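Local coordinates for lipoprotein (PDB 6OE6) that is of unknown function but is a predicted lipoprotein of the pathogen Leptospira interrogans, built as a two-sheet beta-sandwich, at residues Phe16-Leu21 against Val124-Arg129; Ile54-Arg59 against Tyr110-Ala115; Lys89-Asn92 against Thr97-Gly100. All blocks are in the same frame, centred on the assembly; numbering follows the deposited sequence.

Contact 1 (Phe16-Leu21 against Val124-Arg129); sequences FGWVLL and VEFLVR
With its CG anti to the carbonyl carbon (chi1 -69°), Phe-16 lays one ring face against Val-124, whose CG1 stands between its own backbone N and carbonyl carbon, a setting that points the methyl at the ring. The methyl is centred on the ring: Val-124 CG1 lies 3.5 Å from the centroid of the Phe-16 ring and only 6° off the normal, a well-aimed CH-pi contact. At the branch point, Val-124 CB comes 3.7 Å from Phe-16 CE2, and the two side chains reach past one another from opposing strands. Val-124 CG1 serves a second aromatic as well, lying level with the indole of Trp-18, against its rim, 3.8 Å from Trp-18 CZ2. One methyl thus fills the angle between the face of a phenyl ring and the rim of an indole. The two strands belong to different sheets of a beta-sandwich, and the segments run roughly parallel, with their axes 10.2 Å from each other at closest approach; no hydrogen bond joins them, and side chains alone bridge the gap. Further along, Trp-18 CH2 meets Phe-126 CD2 at 3.9 Å. Those rings are set obliquely, with the six-membered ring of Trp-18 and the Phe-126 ring 5.6 Å apart between centroids and their planes at 66°. Phe-48 touches both of them and Leu-46 packs on Trp-18, Val-124 and Phe-126, which extends the apolar cluster toward the strand 47-49 at the margin of the second sheet. The polar corner of the indole is satisfied within the chain, since Trp-18 NE1 donates to Thr-42 O, a bond that ties the buried ring to the chain just after strand 40-41.

Contact 2 (Ile54-Arg59 against Tyr110-Ala115); sequences ICYIYR and YLLKVA. With FMT (formic acid), chain D.
Tyr-56 OH donates a short hydrogen bond of 2.6 Å to O2 of a bound formic acid molecule, which is probably a leftover of the crystallisation liquor. Formic acid O2 sits beside the Tyr-56 ring, nearly level with it, and the molecule is also held by Lys-89 NZ and Ser-101 N. While the hydroxyl turns to this small ligand, a face of the same ring is given to the opposing strand: Leu-112 CD2 sits over its centre, 4.1 Å from the Tyr-56 ring centroid and 8° off the normal. This CH-pi contact depends on Tyr-56 CG standing between the backbone N and the carbonyl carbon (chi1 75°), while the leucine sends its branch across from the other sheet. Two residues on, Tyr-58 and Val-114 repeat the theme less centrally. Val-114 CG2 is over one face of the Tyr-58 ring, 4.2 Å from its centroid, but displaced toward the rim, while the other methyl, Val-114 CG1, approaches Tyr-58 CD2 at 4.1 Å. Both methyls lie on the same side of the ring, CG2 over it and CG1 beyond the CD2-CE2 bond. The Tyr-58 hydroxyl is hydrogen-bonded to Asp-122 OD2, so the phenol bridges the interior to reach a polar partner on strand 119-129. All four touching residues are buried, and no hydrogen bond passes between the two segments. They face each other from opposite layers of the sandwich: strand 53-59 lies between 15-21 and 97-102 in one sheet, and strand 108-116 between 119-129 and 70-77 in the other. Val-72 of strand 70-77 packs on both Tyr-56 and Leu-112, whereas Phe-16 of strand 15-21 meets the Tyr-58 ring.

Contact 3 (Lys89-Asn92 against Thr97-Gly100); sequences KRPN and TIEG. With FMT (formic acid), chain D.
The connection that carries the chain from strand 81-89, at the margin of one sheet, to strand 97-102, at the margin of the other, is pinned here by a single antiparallel bridge. Asn-92 and Thr-97 form its hydrogen-bonded pair: Asn-92 N donates to Thr-97 O at 2.8 Å, with an angle of 159° at the hydrogen, and the return bond from Thr-97 N to Asn-92 O is weak at 3.3 Å. Pro-91 CA also leans on Thr-97 O at 3.3 Å, a CA-H...O contact. Asn-92 OD1 turns away from strand 97-102 to accept from Val-94 N and Ser-95 N, while Thr-97 OG1 is hydrogen-bonded to Ser-95 OG; the bridge and these bonds together shape the turn. Ile-98 CG2 is the apolar centre, 3.6 Å from Pro-91 CA and 3.8 Å from Lys-89 CB; Pro-91 runs alongside Ile-98 in the same direction, while the lysine chain passes across it nearly perpendicularly. The lysine chain is bent at its second and third torsions, a fold that brings its ammonium group alongside the outer edge of strand 97-102. There Lys-89 NZ donates to Glu-99 O at 2.7 Å, approaching 23° out of the carbonyl plane. A second bond runs from Lys-89 NZ to O2 of the bound formic acid, at 3.1 Å. A backbone carbonyl and a ligand that is probably the formate anion would both favour the charged amine. Around this connection, strand 53-59 flanks 97-102 through backbone bonds between Ile-98 and Tyr-58 and between Gly-100 and Tyr-56, while Lys-89 is bonded through its backbone to Thr-70 of strand 70-77 in the other sheet.

Overall arrangement
From the N terminus, strand 15-21 opens the first sheet, and its partner in contact 1, strand 119-129, arrives about a hundred residues later, so contact 1 closes the outermost loop. Within that loop, contact 2 joins strand 53-59 to strand 108-116, and contact 3, between 89-92 and 97-100, is nested inside contact 2. None cross. Contacts 1 and 2 touch along both layers, since their strands are neighbours in each sheet and share backbone hydrogen bonds. Contact 3 abuts contact 2 through strands 53-59 and 97-102 and through the shared formic acid, but stays clear of contact 1. The first two lie in the interior between the sheets; the third lies where the chain passes from one sheet to the other.

Contact 1 (Phe16-Leu21 against Val124-Arg129)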
loop_
_atom_site.group_PDB
_atom_site.type_symbol
_atom_site.label_atom_id
_atom_site.label_comp_id
_atom_site.label_asym_id
_atom_site.label_seq_id
_atom_site.Cartn_x
_atom_site.Cartn_y
_atom_site.Cartn_z
ATOM N N PHE A 16 2.880 5.348 6.610
ATOM C CA PHE A 16 3.092 4.840 5.252
ATOM C C PHE A 16 3.570 5.962 4.335
ATOM O O PHE A 16 3.103 7.103 4.435
ATOM C CB PHE A 16 1.812 4.240 4.667
ATOM C CG PHE A 16 1.374 2.960 5.321
ATOM C CD1 PHE A 16 1.875 1.745 4.881
ATOM C CD2 PHE A 16 0.436 2.972 6.349
ATOM C CE1 PHE A 16 1.475 0.538 5.465
ATOM C CE2 PHE A 16 0.009 1.794 6.941
ATOM C CZ PHE A 16 0.544 0.557 6.506
ATOM N N GLY A 17 4.508 5.631 3.439
ATOM C CA GLY A 17 4.947 6.554 2.417
ATOM C C GLY A 17 4.948 5.852 1.072
ATOM O O GLY A 17 5.040 4.632 0.999
ATOM N N TRP A 18 4.851 6.647 0.001
ATOM C CA TRP A 18 4.633 6.091 -1.328
ATOM C C TRP A 18 5.430 6.842 -2.378
ATOM O O TRP A 18 5.669 8.046 -2.257
ATOM C CB TRP A 18 3.143 6.132 -1.720
ATOM C CG TRP A 18 2.251 5.690 -0.595
ATOM C CD1 TRP A 18 1.844 6.441 0.479
ATOM C CD2 TRP A 18 1.677 4.396 -0.421
ATOM N NE1 TRP A 18 1.047 5.689 1.304
ATOM C CE2 TRP A 18 0.925 4.428 0.770
ATOM C CE3 TRP A 18 1.721 3.210 -1.160
ATOM C CZ2 TRP A 18 0.229 3.315 1.244
ATOM C CZ3 TRP A 18 1.022 2.109 -0.690
ATOM C CH2 TRP A 18 0.287 2.169 0.499
ATOM N N VAL A 19 5.813 6.121 -3.431
ATOM C CA VAL A 19 6.331 6.748 -4.647
ATOM C C VAL A 19 5.920 5.869 -5.817
ATOM O O VAL A 19 5.837 4.646 -5.685
ATOM C CB VAL A 19 7.863 6.973 -4.594
ATOM C CG1 VAL A 19 8.621 5.654 -4.449
ATOM C CG2 VAL A 19 8.332 7.705 -5.832
ATOM N N LEU A 20 5.595 6.501 -6.945
ATOM C CA LEU A 20 5.209 5.786 -8.154
ATOM C C LEU A 20 6.405 5.710 -9.094
ATOM O O LEU A 20 7.052 6.731 -9.352
ATOM C CB LEU A 20 4.037 6.482 -8.843
ATOM C CG LEU A 20 2.720 6.578 -8.090
ATOM C CD1 LEU A 20 1.702 7.327 -8.916
ATOM C CD2 LEU A 20 2.216 5.162 -7.795
ATOM N N LEU A 21 6.690 4.509 -9.609
ATOM C CA LEU A 21 7.872 4.261 -10.432
ATOM C C LEU A 21 7.483 3.806 -11.830
ATOM O O LEU A 21 6.623 2.940 -11.998
ATOM C CB LEU A 21 8.770 3.206 -9.796
ATOM C CG LEU A 21 9.767 3.635 -8.726
ATOM C CD1 LEU A 21 10.952 2.669 -8.755
ATOM C CD2 LEU A 21 10.223 5.068 -8.937
ATOM N N VAL A 124 -3.824 0.249 5.695
ATOM C CA VAL A 124 -4.068 1.408 4.842
ATOM C C VAL A 124 -4.772 0.930 3.577
ATOM O O VAL A 124 -4.482 -0.156 3.059
ATOM C CB VAL A 124 -2.747 2.144 4.513
ATOM C CG1 VAL A 124 -1.804 1.232 3.736
ATOM C CG2 VAL A 124 -3.023 3.456 3.748
ATOM N N GLU A 125 -5.721 1.728 3.097
ATOM C CA GLU A 125 -6.416 1.463 1.842
ATOM C C GLU A 125 -5.894 2.349 0.710
ATOM O O GLU A 125 -5.521 3.507 0.927
ATOM C CB GLU A 125 -7.919 1.699 2.002
ATOM C CG GLU A 125 -8.587 0.755 2.980
ATOM C CD GLU A 125 -10.053 1.095 3.186
ATOM O OE1 GLU A 125 -10.349 2.130 3.828
ATOM O OE2 GLU A 125 -10.898 0.332 2.690
ATOM N N PHE A 126 -5.926 1.815 -0.513
ATOM C CA PHE A 126 -5.675 2.630 -1.700
ATOM C C PHE A 126 -6.480 2.101 -2.888
ATOM O O PHE A 126 -6.901 0.948 -2.911
ATOM C CB PHE A 126 -4.167 2.709 -2.031
ATOM C CG PHE A 126 -3.509 1.385 -2.356
ATOM C CD1 PHE A 126 -3.557 0.883 -3.651
ATOM C CD2 PHE A 126 -2.791 0.658 -1.383
ATOM C CE1 PHE A 126 -2.920 -0.341 -3.972
ATOM C CE2 PHE A 126 -2.127 -0.540 -1.708
ATOM C CZ PHE A 126 -2.210 -1.045 -2.999
ATOM N N LEU A 127 -6.744 2.985 -3.857
ATOM C CA LEU A 127 -7.419 2.627 -5.101
ATOM C C LEU A 127 -6.395 2.547 -6.228
ATOM O O LEU A 127 -5.439 3.329 -6.243
ATOM C CB LEU A 127 -8.467 3.674 -5.486
ATOM C CG LEU A 127 -9.641 3.863 -4.550
ATOM C CD1 LEU A 127 -10.573 4.925 -5.140
ATOM C CD2 LEU A 127 -10.357 2.552 -4.376
ATOM N N VAL A 128 -6.606 1.608 -7.164
ATOM C CA VAL A 128 -5.889 1.550 -8.449
ATOM C C VAL A 128 -6.906 1.813 -9.549
ATOM O O VAL A 128 -7.948 1.148 -9.609
ATOM C CB VAL A 128 -5.207 0.192 -8.671
ATOM C CG1 VAL A 128 -4.513 0.158 -10.045
ATOM C CG2 VAL A 128 -4.202 -0.071 -7.556
ATOM N N ARG A 129 -6.624 2.783 -10.423
ATOM C CA ARG A 129 -7.575 3.129 -11.467
ATOM C C ARG A 129 -6.963 3.011 -12.856
ATOM O O ARG A 129 -5.758 3.203 -13.038
ATOM C CB ARG A 129 -8.106 4.544 -11.274
ATOM C CG ARG A 129 -8.921 4.665 -10.013
ATOM C CD ARG A 129 -9.598 6.000 -9.943
ATOM N NE ARG A 129 -10.600 6.188 -10.991
ATOM C CZ ARG A 129 -10.455 7.004 -12.032
ATOM N NH1 ARG A 129 -9.342 7.713 -12.180
ATOM N NH2 ARG A 129 -11.431 7.120 -12.922
#

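Contact 2 (Ile54-Arg59 against Tyr110-Ala115)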
loop_
_atom_site.group_PDB
_atom_site.type_symbol
_atom_site.label_atom_id
_atom_site.label_comp_id
_atom_site.label_asym_id
_atom_site.label_seq_id
_atom_site.Cartn_x
_atom_site.Cartn_y
_atom_site.Cartn_z
ATOM N N ILE A 54 3.766 0.705 -7.760
ATOM C CA ILE A 54 3.405 1.391 -6.520
ATOM C C ILE A 54 4.401 0.947 -5.460
ATOM O O ILE A 54 4.381 -0.215 -5.052
ATOM C CB ILE A 54 1.978 1.053 -6.092
ATOM C CG1 ILE A 54 0.950 1.479 -7.181
ATOM C CG2 ILE A 54 1.673 1.674 -4.677
ATOM C CD1 ILE A 54 -0.440 0.781 -7.075
ATOM N N CYS A 55 5.271 1.855 -5.018
ATOM C CA CYS A 55 6.302 1.536 -4.028
ATOM C C CYS A 55 5.924 2.132 -2.681
ATOM O O CYS A 55 5.556 3.309 -2.605
ATOM C CB CYS A 55 7.667 2.081 -4.452
ATOM S SG CYS A 55 8.176 1.571 -6.099
ATOM N N TYR A 56 6.015 1.335 -1.620
ATOM C CA TYR A 56 5.684 1.842 -0.299
ATOM C C TYR A 56 6.844 1.660 0.666
ATOM O O TYR A 56 7.755 0.834 0.483
ATOM C CB TYR A 56 4.403 1.182 0.288
ATOM C CG TYR A 56 4.655 -0.235 0.769
ATOM C CD1 TYR A 56 5.074 -0.488 2.074
ATOM C CD2 TYR A 56 4.481 -1.307 -0.079
ATOM C CE1 TYR A 56 5.337 -1.778 2.504
ATOM C CE2 TYR A 56 4.737 -2.590 0.335
ATOM C CZ TYR A 56 5.157 -2.824 1.631
ATOM O OH TYR A 56 5.414 -4.122 2.025
ATOM N N ILE A 57 6.808 2.491 1.692
ATOM C CA ILE A 57 7.652 2.329 2.860
ATOM C C ILE A 57 6.717 2.361 4.059
ATOM O O ILE A 57 5.685 3.046 4.039
ATOM C CB ILE A 57 8.739 3.427 2.935
ATOM C CG1 ILE A 57 9.772 3.089 4.005
ATOM C CG2 ILE A 57 8.120 4.803 3.182
ATOM C CD1 ILE A 57 11.026 3.960 3.943
ATOM N N TYR A 58 7.037 1.575 5.085
ATOM C CA TYR A 58 6.340 1.682 6.364
ATOM C C TYR A 58 7.345 1.954 7.470
ATOM O O TYR A 58 8.303 1.197 7.636
ATOM C CB TYR A 58 5.526 0.420 6.693
ATOM C CG TYR A 58 4.747 0.573 7.982
ATOM C CD1 TYR A 58 3.647 1.415 8.054
ATOM C CD2 TYR A 58 5.136 -0.086 9.138
ATOM C CE1 TYR A 58 2.945 1.573 9.234
ATOM C CE2 TYR A 58 4.439 0.064 10.315
ATOM C CZ TYR A 58 3.344 0.892 10.360
ATOM O OH TYR A 58 2.651 1.055 11.536
ATOM N N ARG A 59 7.127 3.024 8.225
ATOM C CA ARG A 59 7.989 3.351 9.358
ATOM C C ARG A 59 7.262 2.986 10.644
ATOM O O ARG A 59 6.194 3.535 10.932
ATOM C CB ARG A 59 8.381 4.826 9.365
ATOM C CG ARG A 59 9.353 5.156 10.522
ATOM C CD ARG A 59 10.063 6.492 10.350
ATOM N NE ARG A 59 10.275 6.826 8.944
ATOM C CZ ARG A 59 9.886 7.963 8.377
ATOM N NH1 ARG A 59 9.280 8.897 9.101
ATOM N NH2 ARG A 59 10.116 8.172 7.087
ATOM N N TYR A 110 -7.792 -1.775 -2.581
ATOM C CA TYR A 110 -6.844 -2.660 -1.910
ATOM C C TYR A 110 -6.624 -2.231 -0.475
ATOM O O TYR A 110 -6.745 -1.048 -0.132
ATOM C CB TYR A 110 -5.456 -2.667 -2.619
ATOM C CG TYR A 110 -5.562 -3.253 -4.015
ATOM C CD1 TYR A 110 -5.385 -4.627 -4.203
ATOM C CD2 TYR A 110 -5.900 -2.453 -5.111
ATOM C CE1 TYR A 110 -5.521 -5.199 -5.446
ATOM C CE2 TYR A 110 -6.022 -3.015 -6.375
ATOM C CZ TYR A 110 -5.821 -4.398 -6.521
ATOM O OH TYR A 110 -5.945 -4.995 -7.751
ATOM N N LEU A 111 -6.272 -3.221 0.352
ATOM C CA LEU A 111 -6.019 -3.041 1.774
ATOM C C LEU A 111 -4.678 -3.686 2.071
ATOM O O LEU A 111 -4.508 -4.900 1.879
ATOM C CB LEU A 111 -7.126 -3.683 2.624
ATOM C CG LEU A 111 -6.970 -3.633 4.150
ATOM C CD1 LEU A 111 -6.974 -2.176 4.624
ATOM C CD2 LEU A 111 -8.068 -4.458 4.833
ATOM N N LEU A 112 -3.745 -2.883 2.557
ATOM C CA LEU A 112 -2.397 -3.350 2.903
ATOM C C LEU A 112 -2.325 -3.390 4.420
ATOM O O LEU A 112 -2.614 -2.385 5.073
ATOM C CB LEU A 112 -1.348 -2.390 2.336
ATOM C CG LEU A 112 0.113 -2.551 2.769
ATOM C CD1 LEU A 112 0.646 -3.946 2.385
ATOM C CD2 LEU A 112 0.924 -1.450 2.077
ATOM N N LYS A 113 -1.981 -4.549 4.980
ATOM C CA LYS A 113 -1.857 -4.710 6.422
ATOM C C LYS A 113 -0.403 -4.996 6.769
ATOM O O LYS A 113 0.304 -5.652 6.007
ATOM C CB LYS A 113 -2.718 -5.869 6.931
ATOM C CG LYS A 113 -4.246 -5.700 6.721
ATOM C CD LYS A 113 -4.968 -6.903 7.256
ATOM C CE LYS A 113 -6.449 -6.863 6.897
ATOM N NZ LYS A 113 -7.161 -7.939 7.609
ATOM N N VAL A 114 0.021 -4.515 7.936
ATOM C CA VAL A 114 1.366 -4.765 8.449
ATOM C C VAL A 114 1.231 -5.552 9.750
ATOM O O VAL A 114 0.483 -5.149 10.645
ATOM C CB VAL A 114 2.149 -3.461 8.684
ATOM C CG1 VAL A 114 3.529 -3.800 9.323
ATOM C CG2 VAL A 114 2.317 -2.644 7.390
ATOM N N ALA A 115 1.934 -6.682 9.841
ATOM C CA ALA A 115 1.910 -7.518 11.032
ATOM C C ALA A 115 3.301 -7.586 11.640
ATOM O O ALA A 115 4.297 -7.706 10.922
ATOM C CB ALA A 115 1.415 -8.931 10.716
HETATM C C FMT D . 5.663 -6.208 -1.147
HETATM O O1 FMT D . 6.601 -6.134 -1.928
HETATM O O2 FMT D . 5.742 -5.789 0.007
#

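Contact 3 (Lys89-Asn92 against Thr97-Gly100)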
loop_
_atom_site.group_PDB
_atom_site.type_symbol
_atom_site.label_atom_id
_atom_site.label_comp_id
_atom_site.label_asym_id
_atom_site.label_seq_id
_atom_site.Cartn_x
_atom_site.Cartn_y
_atom_site.Cartn_z
ATOM N N LYS A 89 8.612 -9.890 5.626
ATOM C CA LYS A 89 9.454 -8.718 5.426
ATOM C C LYS A 89 10.539 -8.669 6.487
ATOM O O LYS A 89 10.319 -9.051 7.641
ATOM C CB LYS A 89 8.654 -7.417 5.499
ATOM C CG LYS A 89 7.450 -7.336 4.546
ATOM C CD LYS A 89 7.883 -7.447 3.089
ATOM C CE LYS A 89 8.493 -6.185 2.553
ATOM N NZ LYS A 89 8.671 -6.228 1.059
ATOM N N ARG A 90 11.699 -8.172 6.089
ATOM C CA ARG A 90 12.812 -8.043 7.020
ATOM C C ARG A 90 13.028 -6.570 7.334
ATOM O O ARG A 90 13.428 -5.805 6.444
ATOM C CB ARG A 90 14.080 -8.671 6.437
ATOM C CG ARG A 90 15.195 -8.803 7.456
ATOM C CD ARG A 90 16.538 -9.082 6.808
ATOM N NE ARG A 90 16.521 -10.284 5.979
ATOM C CZ ARG A 90 16.646 -11.522 6.451
ATOM N NH1 ARG A 90 16.783 -11.728 7.754
ATOM N NH2 ARG A 90 16.629 -12.555 5.619
ATOM N N PRO A 91 12.772 -6.123 8.559
ATOM C CA PRO A 91 12.905 -4.695 8.862
ATOM C C PRO A 91 14.353 -4.235 8.814
ATOM O O PRO A 91 15.281 -4.992 9.106
ATOM C CB PRO A 91 12.346 -4.581 10.283
ATOM C CG PRO A 91 11.500 -5.801 10.476
ATOM C CD PRO A 91 12.166 -6.874 9.672
ATOM N N ASN A 92 14.539 -2.983 8.403
ATOM C CA ASN A 92 15.818 -2.303 8.574
ATOM C C ASN A 92 15.812 -1.712 9.975
ATOM O O ASN A 92 15.001 -0.815 10.252
ATOM C CB ASN A 92 15.994 -1.213 7.524
ATOM C CG ASN A 92 17.327 -0.468 7.646
ATOM O OD1 ASN A 92 17.773 -0.148 8.738
ATOM N ND2 ASN A 92 17.943 -0.162 6.504
ATOM N N THR A 97 12.163 0.634 9.271
ATOM C CA THR A 97 11.266 0.577 8.121
ATOM C C THR A 97 11.227 -0.825 7.528
ATOM O O THR A 97 12.113 -1.650 7.769
ATOM C CB THR A 97 11.700 1.576 7.028
ATOM O OG1 THR A 97 13.057 1.325 6.651
ATOM C CG2 THR A 97 11.552 3.036 7.518
ATOM N N ILE A 98 10.142 -1.089 6.782
ATOM C CA ILE A 98 10.093 -2.107 5.742
ATOM C C ILE A 98 9.661 -1.399 4.463
ATOM O O ILE A 98 9.094 -0.304 4.499
ATOM C CB ILE A 98 9.128 -3.261 6.080
ATOM C CG1 ILE A 98 7.749 -2.700 6.442
ATOM C CG2 ILE A 98 9.706 -4.144 7.201
ATOM C CD1 ILE A 98 6.644 -3.760 6.568
ATOM N N GLU A 99 9.956 -2.023 3.318
ATOM C CA GLU A 99 9.630 -1.438 2.022
ATOM C C GLU A 99 9.115 -2.542 1.106
ATOM O O GLU A 99 9.533 -3.696 1.223
ATOM C CB GLU A 99 10.867 -0.776 1.372
ATOM C CG GLU A 99 11.252 0.636 1.899
ATOM C CD GLU A 99 12.693 1.056 1.567
ATOM O OE1 GLU A 99 13.623 0.629 2.295
ATOM O OE2 GLU A 99 12.898 1.829 0.595
ATOM N N GLY A 100 8.254 -2.177 0.157
ATOM C CA GLY A 100 7.852 -3.136 -0.857
ATOM C C GLY A 100 7.271 -2.408 -2.049
ATOM O O GLY A 100 7.315 -1.180 -2.129
HETATM C C FMT D . 5.663 -6.208 -1.147
HETATM O O1 FMT D . 6.601 -6.134 -1.928
HETATM O O2 FMT D . 5.742 -5.789 0.007
#